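Local coordinates for protein muconate lactonizing enzyme (Corynebacterium glutamicum, PDB 3I4K) that belongs to the enolase superfamily, as a muconate lactonizing enzyme homologue, and binds a magnesium ion in its barrel domain, at residues A[170-175]-A[181-186]; A[203-208]-A[212-217]; A[88-93]-A[281-286]. All blocks are in the same frame, centred on the assembly; numbering follows the deposited sequence.

Contact 1. Residues A[170-175]-A[181-186]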
# COMPACT_ATOMS: atom_id res chain seq x y z
N LEU A 170 -26.80 -3.45 -13.25
CA LEU A 170 -27.64 -2.75 -14.22
C LEU A 170 -27.39 -1.24 -14.26
O LEU A 170 -27.67 -0.53 -13.29
CB LEU A 170 -29.11 -2.98 -13.89
CG LEU A 170 -29.58 -4.44 -13.83
CD1 LEU A 170 -30.95 -4.52 -13.17
CD2 LEU A 170 -29.62 -5.00 -15.23
N LYS A 171 -26.87 -0.75 -15.38
CA LYS A 171 -26.62 0.68 -15.52
C LYS A 171 -27.97 1.39 -15.65
O LYS A 171 -28.92 0.84 -16.20
CB LYS A 171 -25.75 0.94 -16.76
CG LYS A 171 -24.28 0.54 -16.60
CD LYS A 171 -23.52 0.55 -17.94
CE LYS A 171 -21.99 0.49 -17.76
NZ LYS A 171 -21.43 -0.74 -17.12
N MSE A 172 -28.06 2.60 -15.11
CA MSE A 172 -29.28 3.40 -15.15
C MSE A 172 -28.89 4.85 -15.40
O MSE A 172 -27.71 5.16 -15.55
CB MSE A 172 -30.02 3.36 -13.81
CG MSE A 172 -30.33 1.98 -13.27
SE MSE A 172 -31.25 2.15 -11.55
CE MSE A 172 -32.98 2.76 -12.18
N GLY A 173 -29.87 5.74 -15.43
CA GLY A 173 -29.56 7.14 -15.61
C GLY A 173 -30.04 7.77 -16.90
O GLY A 173 -29.91 8.98 -17.09
N ALA A 174 -30.58 6.94 -17.80
CA ALA A 174 -31.08 7.44 -19.08
C ALA A 174 -32.58 7.68 -18.99
O ALA A 174 -33.34 6.83 -18.51
CB ALA A 174 -30.77 6.45 -20.20
N GLY A 175 -33.01 8.85 -19.44
CA GLY A 175 -34.42 9.17 -19.44
C GLY A 175 -35.06 9.37 -18.08
O GLY A 175 -34.37 9.52 -17.07
N THR A 181 -36.73 3.44 -12.96
CA THR A 181 -36.93 2.69 -11.72
C THR A 181 -37.83 1.48 -11.98
O THR A 181 -37.53 0.36 -11.54
CB THR A 181 -37.59 3.58 -10.64
OG1 THR A 181 -36.66 4.59 -10.22
CG2 THR A 181 -38.01 2.76 -9.43
N ARG A 182 -38.93 1.72 -12.68
CA ARG A 182 -39.90 0.68 -13.00
C ARG A 182 -39.21 -0.44 -13.77
O ARG A 182 -39.40 -1.62 -13.48
CB ARG A 182 -41.03 1.29 -13.83
CG ARG A 182 -42.42 0.71 -13.57
CD ARG A 182 -43.40 1.83 -13.26
NE ARG A 182 -43.30 2.92 -14.23
CZ ARG A 182 -43.55 4.20 -13.95
NH1 ARG A 182 -43.93 4.55 -12.73
NH2 ARG A 182 -43.39 5.13 -14.89
N ARG A 183 -38.39 -0.05 -14.74
CA ARG A 183 -37.64 -0.98 -15.58
C ARG A 183 -36.80 -1.93 -14.73
O ARG A 183 -36.85 -3.15 -14.91
CB ARG A 183 -36.73 -0.19 -16.52
CG ARG A 183 -35.87 -1.04 -17.44
CD ARG A 183 -34.99 -0.16 -18.32
NE ARG A 183 -33.99 0.58 -17.57
CZ ARG A 183 -32.74 0.16 -17.36
NH1 ARG A 183 -32.34 -1.01 -17.84
NH2 ARG A 183 -31.89 0.91 -16.67
N VAL A 184 -36.03 -1.36 -13.80
CA VAL A 184 -35.16 -2.15 -12.93
C VAL A 184 -35.94 -2.94 -11.88
O VAL A 184 -35.64 -4.10 -11.63
CB VAL A 184 -34.11 -1.24 -12.23
CG1 VAL A 184 -33.33 -2.03 -11.20
CG2 VAL A 184 -33.16 -0.66 -13.27
N ALA A 185 -36.93 -2.31 -11.26
CA ALA A 185 -37.72 -3.00 -10.25
C ALA A 185 -38.36 -4.24 -10.86
O ALA A 185 -38.31 -5.33 -10.28
CB ALA A 185 -38.80 -2.08 -9.69
N GLU A 186 -38.94 -4.08 -12.05
CA GLU A 186 -39.60 -5.18 -12.75
C GLU A 186 -38.62 -6.27 -13.12
O GLU A 186 -38.93 -7.46 -13.04
CB GLU A 186 -40.31 -4.66 -14.02
CG GLU A 186 -41.65 -3.98 -13.74
CD GLU A 186 -42.32 -3.41 -15.00
OE1 GLU A 186 -42.40 -4.13 -16.02
OE2 GLU A 186 -42.76 -2.24 -14.96

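Contact 2. Residues A[203-208]-A[212-217]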
# COMPACT_ATOMS: atom_id res chain seq x y z
N ALA A 203 -23.48 8.72 -11.27
CA ALA A 203 -23.67 10.06 -10.72
C ALA A 203 -24.64 10.94 -11.48
O ALA A 203 -24.62 12.16 -11.30
CB ALA A 203 -22.32 10.78 -10.62
N ARG A 204 -25.51 10.35 -12.30
CA ARG A 204 -26.45 11.16 -13.07
C ARG A 204 -27.84 11.41 -12.48
O ARG A 204 -28.73 11.90 -13.17
CB ARG A 204 -26.54 10.61 -14.51
CG ARG A 204 -25.22 10.76 -15.29
CD ARG A 204 -24.63 12.15 -15.07
NE ARG A 204 -23.68 12.60 -16.09
CZ ARG A 204 -22.44 12.14 -16.25
NH1 ARG A 204 -21.96 11.19 -15.46
NH2 ARG A 204 -21.66 12.67 -17.18
N TRP A 205 -28.04 11.07 -11.22
CA TRP A 205 -29.32 11.36 -10.56
C TRP A 205 -28.97 12.39 -9.50
O TRP A 205 -27.88 12.33 -8.93
CB TRP A 205 -29.90 10.13 -9.85
CG TRP A 205 -30.89 9.36 -10.66
CD1 TRP A 205 -31.11 9.45 -12.01
CD2 TRP A 205 -31.77 8.34 -10.17
NE1 TRP A 205 -32.08 8.54 -12.39
CE2 TRP A 205 -32.50 7.85 -11.28
CE3 TRP A 205 -32.01 7.79 -8.91
CZ2 TRP A 205 -33.45 6.84 -11.16
CZ3 TRP A 205 -32.96 6.78 -8.79
CH2 TRP A 205 -33.66 6.32 -9.91
N ASP A 206 -29.86 13.35 -9.24
CA ASP A 206 -29.56 14.32 -8.20
C ASP A 206 -29.97 13.69 -6.87
O ASP A 206 -30.63 12.65 -6.84
CB ASP A 206 -30.26 15.68 -8.43
CG ASP A 206 -31.79 15.60 -8.49
OD1 ASP A 206 -32.39 14.65 -7.97
OD2 ASP A 206 -32.39 16.53 -9.07
N ARG A 207 -29.55 14.31 -5.77
CA ARG A 207 -29.86 13.79 -4.45
C ARG A 207 -31.35 13.55 -4.23
O ARG A 207 -31.74 12.47 -3.80
CB ARG A 207 -29.34 14.74 -3.37
CG ARG A 207 -29.78 14.39 -1.97
CD ARG A 207 -29.56 15.58 -1.04
NE ARG A 207 -30.17 15.40 0.28
CZ ARG A 207 -29.55 14.81 1.29
NH1 ARG A 207 -28.31 14.37 1.11
NH2 ARG A 207 -30.14 14.67 2.47
N ARG A 208 -32.18 14.55 -4.53
CA ARG A 208 -33.61 14.37 -4.31
C ARG A 208 -34.18 13.19 -5.07
O ARG A 208 -34.97 12.41 -4.53
CB ARG A 208 -34.39 15.63 -4.69
CG ARG A 208 -35.84 15.58 -4.22
CD ARG A 208 -36.76 16.38 -5.14
NE ARG A 208 -36.85 15.80 -6.47
CZ ARG A 208 -37.62 14.76 -6.80
NH1 ARG A 208 -38.39 14.17 -5.89
NH2 ARG A 208 -37.62 14.31 -8.05
N HIS A 212 -35.75 9.62 -3.43
CA HIS A 212 -37.15 9.32 -3.69
C HIS A 212 -37.38 7.94 -4.31
O HIS A 212 -38.23 7.19 -3.86
CB HIS A 212 -37.75 10.41 -4.60
CG HIS A 212 -39.21 10.25 -4.88
ND1 HIS A 212 -39.69 9.30 -5.76
CD2 HIS A 212 -40.29 10.90 -4.39
CE1 HIS A 212 -41.01 9.38 -5.80
NE2 HIS A 212 -41.40 10.34 -4.98
N TYR A 213 -36.60 7.59 -5.33
CA TYR A 213 -36.79 6.32 -6.02
C TYR A 213 -36.01 5.10 -5.53
O TYR A 213 -36.53 3.98 -5.57
CB TYR A 213 -36.54 6.51 -7.51
CG TYR A 213 -37.52 7.47 -8.17
CD1 TYR A 213 -38.78 7.04 -8.59
CD2 TYR A 213 -37.20 8.82 -8.32
CE1 TYR A 213 -39.69 7.93 -9.16
CE2 TYR A 213 -38.10 9.71 -8.89
CZ TYR A 213 -39.35 9.26 -9.31
OH TYR A 213 -40.22 10.16 -9.86
N LEU A 214 -34.77 5.29 -5.09
CA LEU A 214 -33.97 4.15 -4.64
C LEU A 214 -34.71 3.26 -3.64
O LEU A 214 -34.53 2.05 -3.64
CB LEU A 214 -32.63 4.61 -4.07
CG LEU A 214 -31.65 5.24 -5.08
CD1 LEU A 214 -30.31 5.54 -4.41
CD2 LEU A 214 -31.45 4.28 -6.26
N PRO A 215 -35.56 3.85 -2.77
CA PRO A 215 -36.28 3.00 -1.80
C PRO A 215 -37.10 1.93 -2.54
O PRO A 215 -37.21 0.79 -2.08
CB PRO A 215 -37.17 4.00 -1.07
CG PRO A 215 -36.35 5.25 -1.08
CD PRO A 215 -35.84 5.27 -2.51
N ILE A 216 -37.66 2.31 -3.69
CA ILE A 216 -38.45 1.39 -4.50
C ILE A 216 -37.58 0.23 -4.98
O ILE A 216 -38.02 -0.92 -5.00
CB ILE A 216 -39.08 2.10 -5.71
CG1 ILE A 216 -40.04 3.19 -5.23
CG2 ILE A 216 -39.84 1.10 -6.59
CD1 ILE A 216 -40.47 4.15 -6.32
N LEU A 217 -36.36 0.54 -5.39
CA LEU A 217 -35.44 -0.49 -5.84
C LEU A 217 -34.98 -1.38 -4.70
O LEU A 217 -34.71 -2.57 -4.90
CB LEU A 217 -34.21 0.13 -6.52
CG LEU A 217 -34.50 0.89 -7.82
CD1 LEU A 217 -33.19 1.28 -8.48
CD2 LEU A 217 -35.31 0.01 -8.76

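Contact 3. Residues A[88-93]-A[281-286]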
# COMPACT_ATOMS: atom_id res chain seq x y z
N GLU A 88 13.13 1.76 -11.50
CA GLU A 88 13.00 2.99 -10.72
C GLU A 88 11.52 3.35 -10.70
O GLU A 88 11.14 4.47 -10.37
CB GLU A 88 13.76 4.14 -11.39
CG GLU A 88 15.26 4.11 -11.22
CD GLU A 88 15.93 5.24 -11.96
OE1 GLU A 88 15.64 6.42 -11.66
OE2 GLU A 88 16.76 4.95 -12.85
N LEU A 89 10.69 2.38 -11.08
CA LEU A 89 9.25 2.54 -11.15
C LEU A 89 8.68 3.54 -10.14
O LEU A 89 8.24 4.63 -10.52
CB LEU A 89 8.60 1.15 -10.98
CG LEU A 89 7.10 0.89 -11.12
CD1 LEU A 89 6.33 2.13 -11.52
CD2 LEU A 89 6.91 -0.22 -12.12
N ALA A 90 8.71 3.20 -8.85
CA ALA A 90 8.17 4.09 -7.82
C ALA A 90 8.70 5.52 -7.89
O ALA A 90 7.93 6.47 -7.72
CB ALA A 90 8.43 3.50 -6.44
N GLY A 91 9.99 5.68 -8.14
CA GLY A 91 10.56 7.02 -8.22
C GLY A 91 10.07 7.80 -9.42
O GLY A 91 9.86 9.01 -9.36
N ILE A 92 9.89 7.10 -10.54
CA ILE A 92 9.43 7.74 -11.76
C ILE A 92 7.99 8.21 -11.57
O ILE A 92 7.65 9.34 -11.91
CB ILE A 92 9.53 6.76 -12.95
CG1 ILE A 92 11.01 6.44 -13.21
CG2 ILE A 92 8.88 7.36 -14.18
CD1 ILE A 92 11.24 5.37 -14.24
N MSE A 93 7.15 7.35 -10.99
CA MSE A 93 5.75 7.71 -10.75
C MSE A 93 5.70 8.97 -9.89
O MSE A 93 4.87 9.85 -10.11
CB MSE A 93 5.00 6.57 -10.07
CG MSE A 93 4.85 5.32 -10.93
SE MSE A 93 3.97 5.67 -12.63
CE MSE A 93 5.53 6.16 -13.69
N GLY A 281 -2.66 3.76 -11.73
CA GLY A 281 -1.62 2.76 -11.62
C GLY A 281 -1.80 1.67 -10.58
O GLY A 281 -2.71 1.71 -9.75
N LEU A 282 -0.91 0.69 -10.63
CA LEU A 282 -0.95 -0.41 -9.68
C LEU A 282 -0.43 0.05 -8.31
O LEU A 282 -0.87 -0.45 -7.28
CB LEU A 282 -0.11 -1.58 -10.22
CG LEU A 282 -0.67 -2.23 -11.48
CD1 LEU A 282 0.43 -2.98 -12.22
CD2 LEU A 282 -1.82 -3.18 -11.10
N LEU A 283 0.50 1.00 -8.29
CA LEU A 283 1.01 1.49 -7.01
C LEU A 283 -0.12 2.23 -6.27
O LEU A 283 -0.40 1.94 -5.11
CB LEU A 283 2.22 2.42 -7.19
CG LEU A 283 3.47 1.85 -7.88
CD1 LEU A 283 4.60 2.88 -7.82
CD2 LEU A 283 3.91 0.56 -7.23
N GLU A 284 -0.76 3.17 -6.96
CA GLU A 284 -1.85 3.93 -6.36
C GLU A 284 -2.98 3.01 -5.92
O GLU A 284 -3.54 3.20 -4.84
CB GLU A 284 -2.40 4.97 -7.34
CG GLU A 284 -1.45 6.14 -7.56
CD GLU A 284 -1.08 6.84 -6.25
OE1 GLU A 284 -2.00 7.34 -5.57
OE2 GLU A 284 0.12 6.89 -5.90
N SER A 285 -3.28 2.01 -6.74
CA SER A 285 -4.33 1.06 -6.42
C SER A 285 -4.05 0.34 -5.09
O SER A 285 -4.98 0.01 -4.36
CB SER A 285 -4.47 0.03 -7.55
OG SER A 285 -4.99 0.61 -8.73
N LYS A 286 -2.78 0.06 -4.80
CA LYS A 286 -2.44 -0.60 -3.53
C LYS A 286 -2.81 0.32 -2.37
O LYS A 286 -3.24 -0.13 -1.31
CB LYS A 286 -0.94 -0.91 -3.45
CG LYS A 286 -0.51 -2.20 -4.12
CD LYS A 286 -1.20 -3.42 -3.51
CE LYS A 286 -0.63 -4.70 -4.07
NZ LYS A 286 -1.31 -5.88 -3.47

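Contact 1. Residues A[170-175]-A[181-186]
Arg183 NH2 donates to Lys171 O over 3.0 Å, with an N-H...O angle of 154°, and the same nitrogen also forms a salt bridge with Asp180 OD1. The carbonyl oxygen meets the edge of the guanidinium close to its plane, and the donor in turn lies in the carbonyl plane, so both flat groups are well placed for the bond. Arginine suits this position because its long chain, extended through CG and CD and then bent at chi3 (67°), can carry a donor from the helix across to the end of the strand. Asp180 ties the turn together further by accepting from Gly173 N through OD2. Gly173 itself has backbone angles at which a CB would collide with the preceding carbonyl oxygen, which accounts for glycine there.

Beside this polar link the contact is apolar, and Val184 CG2 sits over one guanidinium face, offset toward its rim. The selenomethionine Met172 bends at chi3 (73°), and its methyl CE comes 3.6 Å from Val184 CG2, while SE lies 3.8 Å from that same CG2. Met172 CE is also 3.9 Å from Thr181 N. A flexible, unbranched chain suits a residue just past the strand end whose tip must curl onto the helix. The other branch of the valine turns to the strand: Val184 CG1 meets Leu170 CD1 at 4.0 Å, the two side chains running past each other in opposite directions.

The CB of Lys171, between Leu170 and Met172, points away from the helix, and the nearest atom of its side chain is about 7 Å from the magnesium ion. Leu170 and Met172 also bond through their backbones to Asp200, a ligand of that metal. A strand packed on its helix and leading to a metal site is characteristic of the beta-alpha-beta units of the enolase-superfamily barrel.

Contact 2. Residues A[203-208]-A[212-217]
Trp205 enters the contact with helix 207-219 by its far benzene corner. CB and CG carry the indole without touching 212-217, chi1 (-95°) swinging the ring toward the helix, and contact begins only at the six-membered ring. There Trp205 CZ3 lies 3.9 Å from Leu214 CD2 and, like CH2 at the tip, 3.8 Å from Tyr213 CB. The indole thus meets Tyr213 at CB; the two aromatic rings, centroids 6.0 Å apart and planes at 57°, stand obliquely and form no stack. A tryptophan suits the place because its long, flat ring can reach from the loop to the helix; Thr181 of helix 177-189 touches it too.

Nearer the surface, His212 N donates to Arg208 O over 3.1 Å, an ordinary helical bond, though its N-H...O angle of 137° is not straight. Arg208 and His212 lie side by side, pointing the same way, with Arg208 NH1 4.0 Å from His212 CB. Both are exposed, where polar ends can meet water. Arg208 NH1 and His212 NE2 are near each other, 5.0 Å apart, without touching; were the histidine protonated, the two would probably repel mildly, and the exposed setting would screen them.

Contact 3. Residues A[88-93]-A[281-286]
Leu283 points from its helix straight at the flank of helix 89-99, and one methyl makes all the contacts. With chi2 at -173°, Leu283 CD1 is anti to CA and stands at the full reach of the side chain, 3.8 Å from Ala90 CA and 4.1 Å from Ala90 CB. A small alanine suits this place, since the leucine can approach as far as the helix backbone.

Two larger side chains border the same methyl. Leu89 slides past Leu283 in the opposite direction, its CD1 4.2 Å from Leu283 CD1. The selenomethionine Met93 crosses Leu283 at about a right angle; its CG lies 4.0 Å from that CD1, but a bend at chi2 (-56°) takes the rest of the chain away, so the touch is made near its base. The segment axes themselves are nearly perpendicular, at 88°, and 11.5 Å apart at closest approach, which keeps the buried patch small.

The start of the leucine's helix has several bonds of its own. Gly281, its N-cap residue, adopts backbone angles where a CB would hit the preceding carbonyl oxygen. Gly281 O accepts from Ser285 N at 3.1 Å and from Ser285 OG at 2.7 Å, the donors coming from opposite faces of the carbonyl plane; serine is short enough to fold back onto its own helix. Asp111 of helix 104-121 accepts from Leu282 N.

Leu89 also packs on Gly131, and Ala90 on Val134, of the second subunit. Helix 89-99 belongs to the N-terminal capping domain and helix 282-294 to the barrel, so this patch is part of the interface between capping and barrel domains, as in the enolase superfamily.

How the contacts relate
Contacts 1 and 2 are neighbours in the barrel domain, their centres about 11 Å apart. Thr181 of contact 1 packs on Trp205 and Tyr213 of contact 2, and Leu217 reaches back to Met172, so helices 177-189 and 207-219 are joined. Contact 1 is the buried one, and in it a charged side chain bonds the strand-end carbonyl, whereas the cross-segment bond of contact 2 is between backbone atoms; contact 2 runs from buried rings to an exposed rim. The centres of contacts 1 and 3 are about 38 Å apart, on opposite sides of the chain's centre. Contact 3 is small, partly buried and apolar, and joins two domains, whereas the others stay within one.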